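Local coordinates for protein peptidoglycan D,D-transpeptidase PbpA (PDB 3UN7) that probably cross-links the peptide stems of mycobacterial cell-wall peptidoglycan as a penicillin-sensitive serine D,D-transpeptidase and takes part in regulating cell length, at residues 136-141 and 424-429; 332-337 and 355-360. All coordinates share one frame; numbering follows the deposited sequence.

Contact 1. Residues 136-141 and 424-429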
loop_
_atom_site.group_PDB
_atom_site.type_symbol
_atom_site.label_atom_id
_atom_site.label_comp_id
_atom_site.label_asym_id
_atom_site.label_seq_id
_atom_site.Cartn_x
_atom_site.Cartn_y
_atom_site.Cartn_z
ATOM N N LEU A 136 -1.058 4.186 6.562
ATOM C CA LEU A 136 -0.007 3.961 7.549
ATOM C C LEU A 136 0.016 5.138 8.497
ATOM O O LEU A 136 -0.323 6.266 8.116
ATOM C CB LEU A 136 1.369 3.846 6.871
ATOM C CG LEU A 136 1.595 2.739 5.828
ATOM C CD1 LEU A 136 3.006 2.828 5.255
ATOM C CD2 LEU A 136 1.361 1.340 6.438
ATOM N N GLU A 137 0.420 4.881 9.730
ATOM C CA GLU A 137 0.680 5.959 10.683
ATOM C C GLU A 137 2.170 6.242 10.623
ATOM O O GLU A 137 2.959 5.397 11.037
ATOM C CB GLU A 137 0.299 5.510 12.090
ATOM C CG GLU A 137 0.479 6.592 13.151
ATOM C CD GLU A 137 -0.213 6.201 14.431
ATOM O OE1 GLU A 137 0.297 5.308 15.126
ATOM O OE2 GLU A 137 -1.280 6.769 14.729
ATOM N N PRO A 138 2.566 7.428 10.115
ATOM C CA PRO A 138 3.978 7.618 9.806
ATOM C C PRO A 138 4.943 7.568 10.997
ATOM O O PRO A 138 6.058 7.084 10.827
ATOM C CB PRO A 138 4.004 8.972 9.077
ATOM C CG PRO A 138 2.580 9.184 8.600
ATOM C CD PRO A 138 1.778 8.622 9.745
ATOM N N SER A 139 4.504 8.010 12.183
ATOM C CA SER A 139 5.365 8.072 13.359
ATOM C C SER A 139 5.571 6.711 14.035
ATOM O O SER A 139 6.470 6.553 14.864
ATOM C CB SER A 139 4.804 9.070 14.378
ATOM O OG SER A 139 3.548 8.642 14.879
ATOM N N THR A 140 4.738 5.730 13.694
ATOM C CA THR A 140 4.810 4.438 14.356
ATOM C C THR A 140 5.005 3.272 13.414
ATOM O O THR A 140 5.557 2.261 13.827
ATOM C CB THR A 140 3.541 4.145 15.183
ATOM O OG1 THR A 140 2.418 4.116 14.298
ATOM C CG2 THR A 140 3.329 5.191 16.253
ATOM N N GLY A 141 4.544 3.397 12.165
ATOM C CA GLY A 141 4.476 2.243 11.259
ATOM C C GLY A 141 3.229 1.366 11.357
ATOM O O GLY A 141 3.117 0.352 10.660
ATOM N N LYS A 424 -0.325 12.461 10.449
ATOM C CA LYS A 424 -0.901 11.402 11.285
ATOM C C LYS A 424 -1.280 10.179 10.462
ATOM O O LYS A 424 -1.523 9.099 10.999
ATOM C CB LYS A 424 -2.117 11.933 12.054
ATOM C CG LYS A 424 -1.702 12.872 13.169
ATOM C CD LYS A 424 -2.473 14.174 13.112
ATOM C CE LYS A 424 -1.884 15.238 14.073
ATOM N NZ LYS A 424 -1.623 16.551 13.374
ATOM N N VAL A 425 -1.283 10.353 9.148
ATOM C CA VAL A 425 -1.659 9.292 8.247
ATOM C C VAL A 425 -0.926 9.489 6.915
ATOM O O VAL A 425 -0.685 10.622 6.479
ATOM C CB VAL A 425 -3.208 9.225 8.081
ATOM C CG1 VAL A 425 -3.785 10.560 7.533
ATOM C CG2 VAL A 425 -3.658 8.012 7.259
ATOM N N ALA A 426 -0.553 8.384 6.297
ATOM C CA ALA A 426 -0.010 8.381 4.949
ATOM C C ALA A 426 -0.794 7.329 4.180
ATOM O O ALA A 426 -1.147 6.302 4.752
ATOM C CB ALA A 426 1.440 8.031 4.991
ATOM N N VAL A 427 -1.060 7.571 2.902
ATOM C CA VAL A 427 -1.886 6.661 2.111
ATOM C C VAL A 427 -1.266 6.384 0.754
ATOM O O VAL A 427 -0.489 7.191 0.230
ATOM C CB VAL A 427 -3.358 7.166 1.916
ATOM C CG1 VAL A 427 -4.035 7.399 3.262
ATOM C CG2 VAL A 427 -3.418 8.472 1.042
ATOM N N ALA A 428 -1.586 5.219 0.210
ATOM C CA ALA A 428 -1.365 4.953 -1.208
ATOM C C ALA A 428 -2.623 4.355 -1.766
ATOM O O ALA A 428 -3.200 3.439 -1.168
ATOM C CB ALA A 428 -0.212 4.009 -1.432
ATOM N N VAL A 429 -3.041 4.883 -2.911
ATOM C CA VAL A 429 -4.192 4.352 -3.636
ATOM C C VAL A 429 -3.668 3.924 -4.977
ATOM O O VAL A 429 -2.995 4.703 -5.678
ATOM C CB VAL A 429 -5.276 5.417 -3.830
ATOM C CG1 VAL A 429 -6.454 4.876 -4.653
ATOM C CG2 VAL A 429 -5.737 5.954 -2.494
HETATM O O HOH W 1 -2.761 8.438 13.097
#
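Leu136 O is approached by two groups of the facing strand: Ala426 N donates a hydrogen bond of 2.8 Å to it, and Val425 CA lies 3.3 Å from the same oxygen in a CA-H...O contact. Leu136 N returns a bond to Ala426 O, also 2.8 Å, and the two bonds close the ring of an antiparallel hydrogen-bonded pair. Pro138, which has no N-H, cannot donate the next ladder bond. Its ring packs on the strand instead, CD lying 3.5 Å from Lys424 C and CG 4.0 Å from Ala426 CB, where the small alanine leaves room for it. Glu137 CG stands anti to the backbone N (chi1 -178°), and the extended chain brings OE2 to a water that also donates to Lys424 O. The other carboxylate oxygen, OE1, takes the Thr140 hydroxyl at 2.6 Å on its anti lone pair, while Glu137 O receives Thr140 N and Gly141 N; these bonds hold the turn closed, and Gly141 suits the positive phi. At a classic beta bulge, Lys424 and Val425 share Ala418 as partner. The loop is the turn of the hairpin between strands 131-136 and 143-149, and its base pairs with strand 425-431 in the five-stranded antiparallel sheet of the transpeptidase domain.

Contact 2. Residues 332-337 and 355-360. Unlike the reference sequence in segment 355-360: Arg355 (reference Gly).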
loop_
_atom_site.group_PDB
_atom_site.type_symbol
_atom_site.label_atom_id
_atom_site.label_comp_id
_atom_site.label_asym_id
_atom_site.label_seq_id
_atom_site.Cartn_x
_atom_site.Cartn_y
_atom_site.Cartn_z
ATOM N N ILE A 332 12.576 9.375 8.188
ATOM C CA ILE A 332 12.752 8.119 8.929
ATOM C C ILE A 332 11.628 7.129 8.608
ATOM O O ILE A 332 10.443 7.442 8.753
ATOM C CB ILE A 332 12.867 8.359 10.458
ATOM C CG1 ILE A 332 14.149 9.135 10.779
ATOM C CG2 ILE A 332 12.866 7.046 11.235
ATOM C CD1 ILE A 332 14.188 9.688 12.222
ATOM N N THR A 333 12.024 5.941 8.159
ATOM C CA THR A 333 11.101 4.866 7.873
ATOM C C THR A 333 10.855 4.035 9.131
ATOM O O THR A 333 11.784 3.458 9.702
ATOM C CB THR A 333 11.616 3.953 6.749
ATOM O OG1 THR A 333 12.062 4.753 5.646
ATOM C CG2 THR A 333 10.488 3.027 6.253
ATOM N N MET A 334 9.600 4.005 9.567
ATOM C CA MET A 334 9.196 3.126 10.648
ATOM C C MET A 334 8.808 1.770 10.055
ATOM O O MET A 334 8.195 1.701 8.987
ATOM C CB MET A 334 8.051 3.741 11.443
ATOM C CG MET A 334 8.383 5.128 12.036
ATOM S SD MET A 334 9.747 5.120 13.209
ATOM C CE MET A 334 9.011 4.260 14.592
ATOM N N ARG A 335 9.193 0.701 10.745
ATOM C CA ARG A 335 8.863 -0.646 10.322
ATOM C C ARG A 335 7.346 -0.828 10.367
ATOM O O ARG A 335 6.728 -0.647 11.428
ATOM C CB ARG A 335 9.570 -1.665 11.226
ATOM C CG ARG A 335 9.250 -3.117 10.905
ATOM C CD ARG A 335 10.318 -4.017 11.489
ATOM N NE ARG A 335 11.596 -3.706 10.850
ATOM C CZ ARG A 335 12.793 -4.128 11.255
ATOM N NH1 ARG A 335 12.920 -4.900 12.338
ATOM N NH2 ARG A 335 13.868 -3.763 10.568
ATOM N N PRO A 336 6.736 -1.161 9.216
ATOM C CA PRO A 336 5.281 -1.284 9.236
ATOM C C PRO A 336 4.858 -2.563 9.940
ATOM O O PRO A 336 5.508 -3.613 9.820
ATOM C CB PRO A 336 4.879 -1.305 7.750
ATOM C CG PRO A 336 6.097 -1.622 7.002
ATOM C CD PRO A 336 7.311 -1.417 7.878
ATOM N N TYR A 337 3.791 -2.462 10.708
ATOM C CA TYR A 337 3.288 -3.644 11.383
ATOM C C TYR A 337 1.782 -3.620 11.436
ATOM O O TYR A 337 1.188 -2.540 11.486
ATOM C CB TYR A 337 3.895 -3.787 12.782
ATOM C CG TYR A 337 3.541 -2.709 13.792
ATOM C CD1 TYR A 337 2.565 -2.938 14.766
ATOM C CD2 TYR A 337 4.237 -1.492 13.828
ATOM C CE1 TYR A 337 2.257 -1.978 15.722
ATOM C CE2 TYR A 337 3.931 -0.519 14.781
ATOM C CZ TYR A 337 2.936 -0.778 15.724
ATOM O OH TYR A 337 2.607 0.151 16.679
ATOM N N ARG A 355 7.372 -0.078 18.281
ATOM C CA ARG A 355 7.764 0.610 17.055
ATOM C C ARG A 355 9.289 0.601 16.891
ATOM O O ARG A 355 10.025 0.643 17.875
ATOM C CB ARG A 355 7.244 2.052 17.054
ATOM C CG ARG A 355 6.094 2.336 18.018
ATOM C CD ARG A 355 4.766 1.768 17.538
ATOM N NE ARG A 355 3.595 2.014 18.401
ATOM C CZ ARG A 355 3.365 3.097 19.146
ATOM N NH1 ARG A 355 2.247 3.178 19.856
ATOM N NH2 ARG A 355 4.228 4.105 19.188
ATOM N N TYR A 356 9.748 0.546 15.644
ATOM C CA TYR A 356 11.167 0.428 15.332
ATOM C C TYR A 356 11.522 1.322 14.144
ATOM O O TYR A 356 10.892 1.231 13.089
ATOM C CB TYR A 356 11.509 -1.029 14.999
ATOM C CG TYR A 356 12.964 -1.281 14.659
ATOM C CD1 TYR A 356 13.948 -1.231 15.645
ATOM C CD2 TYR A 356 13.353 -1.582 13.360
ATOM C CE1 TYR A 356 15.296 -1.465 15.342
ATOM C CE2 TYR A 356 14.695 -1.819 13.040
ATOM C CZ TYR A 356 15.659 -1.760 14.036
ATOM O OH TYR A 356 16.986 -1.984 13.724
ATOM N N GLN A 357 12.527 2.179 14.333
ATOM C CA GLN A 357 13.101 2.984 13.252
ATOM C C GLN A 357 13.969 2.089 12.381
ATOM O O GLN A 357 15.072 1.698 12.765
ATOM C CB GLN A 357 13.962 4.115 13.798
ATOM C CG GLN A 357 13.227 5.155 14.597
ATOM C CD GLN A 357 14.109 6.351 14.935
ATOM O OE1 GLN A 357 15.122 6.610 14.273
ATOM N NE2 GLN A 357 13.723 7.084 15.962
ATOM N N GLN A 358 13.451 1.772 11.206
ATOM C CA GLN A 358 14.080 0.830 10.295
ATOM C C GLN A 358 15.315 1.433 9.618
ATOM O O GLN A 358 16.374 0.796 9.559
ATOM C CB GLN A 358 13.044 0.415 9.254
ATOM C CG GLN A 358 13.408 -0.757 8.399
ATOM C CD GLN A 358 12.181 -1.348 7.728
ATOM O OE1 GLN A 358 11.563 -0.724 6.855
ATOM N NE2 GLN A 358 11.825 -2.563 8.130
ATOM N N ARG A 359 15.172 2.666 9.130
ATOM C CA ARG A 359 16.189 3.292 8.288
ATOM C C ARG A 359 15.916 4.783 8.108
ATOM O O ARG A 359 14.759 5.200 8.058
ATOM C CB ARG A 359 16.185 2.596 6.923
ATOM C CG ARG A 359 17.228 3.084 5.940
ATOM C CD ARG A 359 17.031 2.400 4.594
ATOM N NE ARG A 359 18.301 2.023 3.954
ATOM C CZ ARG A 359 19.280 2.863 3.594
ATOM N NH1 ARG A 359 19.196 4.181 3.815
ATOM N NH2 ARG A 359 20.365 2.371 3.012
ATOM N N ARG A 360 16.969 5.594 8.032
ATOM C CA ARG A 360 16.816 6.952 7.534
ATOM C C ARG A 360 17.036 6.945 6.022
ATOM O O ARG A 360 18.127 6.606 5.543
ATOM C CB ARG A 360 17.771 7.945 8.209
ATOM C CG ARG A 360 17.658 9.343 7.606
ATOM C CD ARG A 360 18.413 10.427 8.373
ATOM N NE ARG A 360 17.694 10.900 9.558
ATOM C CZ ARG A 360 16.602 11.671 9.545
ATOM N NH1 ARG A 360 16.057 12.040 10.698
ATOM N NH2 ARG A 360 16.051 12.078 8.398
HETATM O O HOH W 2 7.487 0.351 13.703
#
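Three backbone hydrogen bonds tie the segments: Thr333 N to Arg359 O at 2.8 Å, Gln358 N to Thr333 O, and Arg335 N to Tyr356 O, the last nearly straight at 173°. A classic beta bulge sets both Gln358 and Arg359 opposite the single residue Thr333 and shifts the register by one residue. A water extends the ladder, donating to Arg335 O and accepting from Tyr356 N.

Among the flat groups, the Arg335 guanidinium receives Tyr356 CD2 over the centre of one face, 3.3 Å above its plane, with the ring inclined by 46°. Arginine CG lies opposite the backbone N (chi1 178°), and a bend at chi3 turns the guanidinium to the ring; its long chain lets the flat end reach the ring at a partly exposed site. At the other end, Arg355 NE makes a weak hydrogen bond to Tyr337 OH, whose position is less certain; Arg355 differs from the reference sequence.

Van der Waals contacts line the face bearing Ile332, Met334, Gln357 and Arg360. Ile332 CG1 covers a face of the Arg360 guanidinium, toward its rim, and hydrogen bonds from Arg360 NH2 to Val362 O and Gly330 O hold that group. Ile332 CG2 rests 3.9 Å from Gln357 CG. Met334, flexible enough to bend at chi2 and chi3, sets SD 3.7 Å from Gln357 CG and CE against Arg355 CB.

Thr333, on the face it shares with Arg359, bonds through OG1 to Thr326; it and Gln358 of the bulge both touch Glu322, so the two-stranded ribbon packs against helix 317-328 and leads through strand 357-360 toward helix 364-379.

The centres of the two contacts lie 11 Å apart, and contact 2 is nested in sequence inside the long loop that contact 1 closes: 136-141 comes first, then 332-337 and 355-360, and finally 424-429. They belong to different sheets of the transpeptidase domain, yet they touch. Gly141 O probably accepts a hydrogen bond from Tyr337 N, Pro138 O packs against Met334 CG, and Thr140 CG2 meets Arg355 NH2. Helix 317-328 joins them further, receiving Leu136 and Pro138 from one contact and Thr333, Pro336 and Gln358 from the other. The turn after strand 131-136 thus links the central sheet to the small ribbon, away from the probable acyl-ester serine, Ser193.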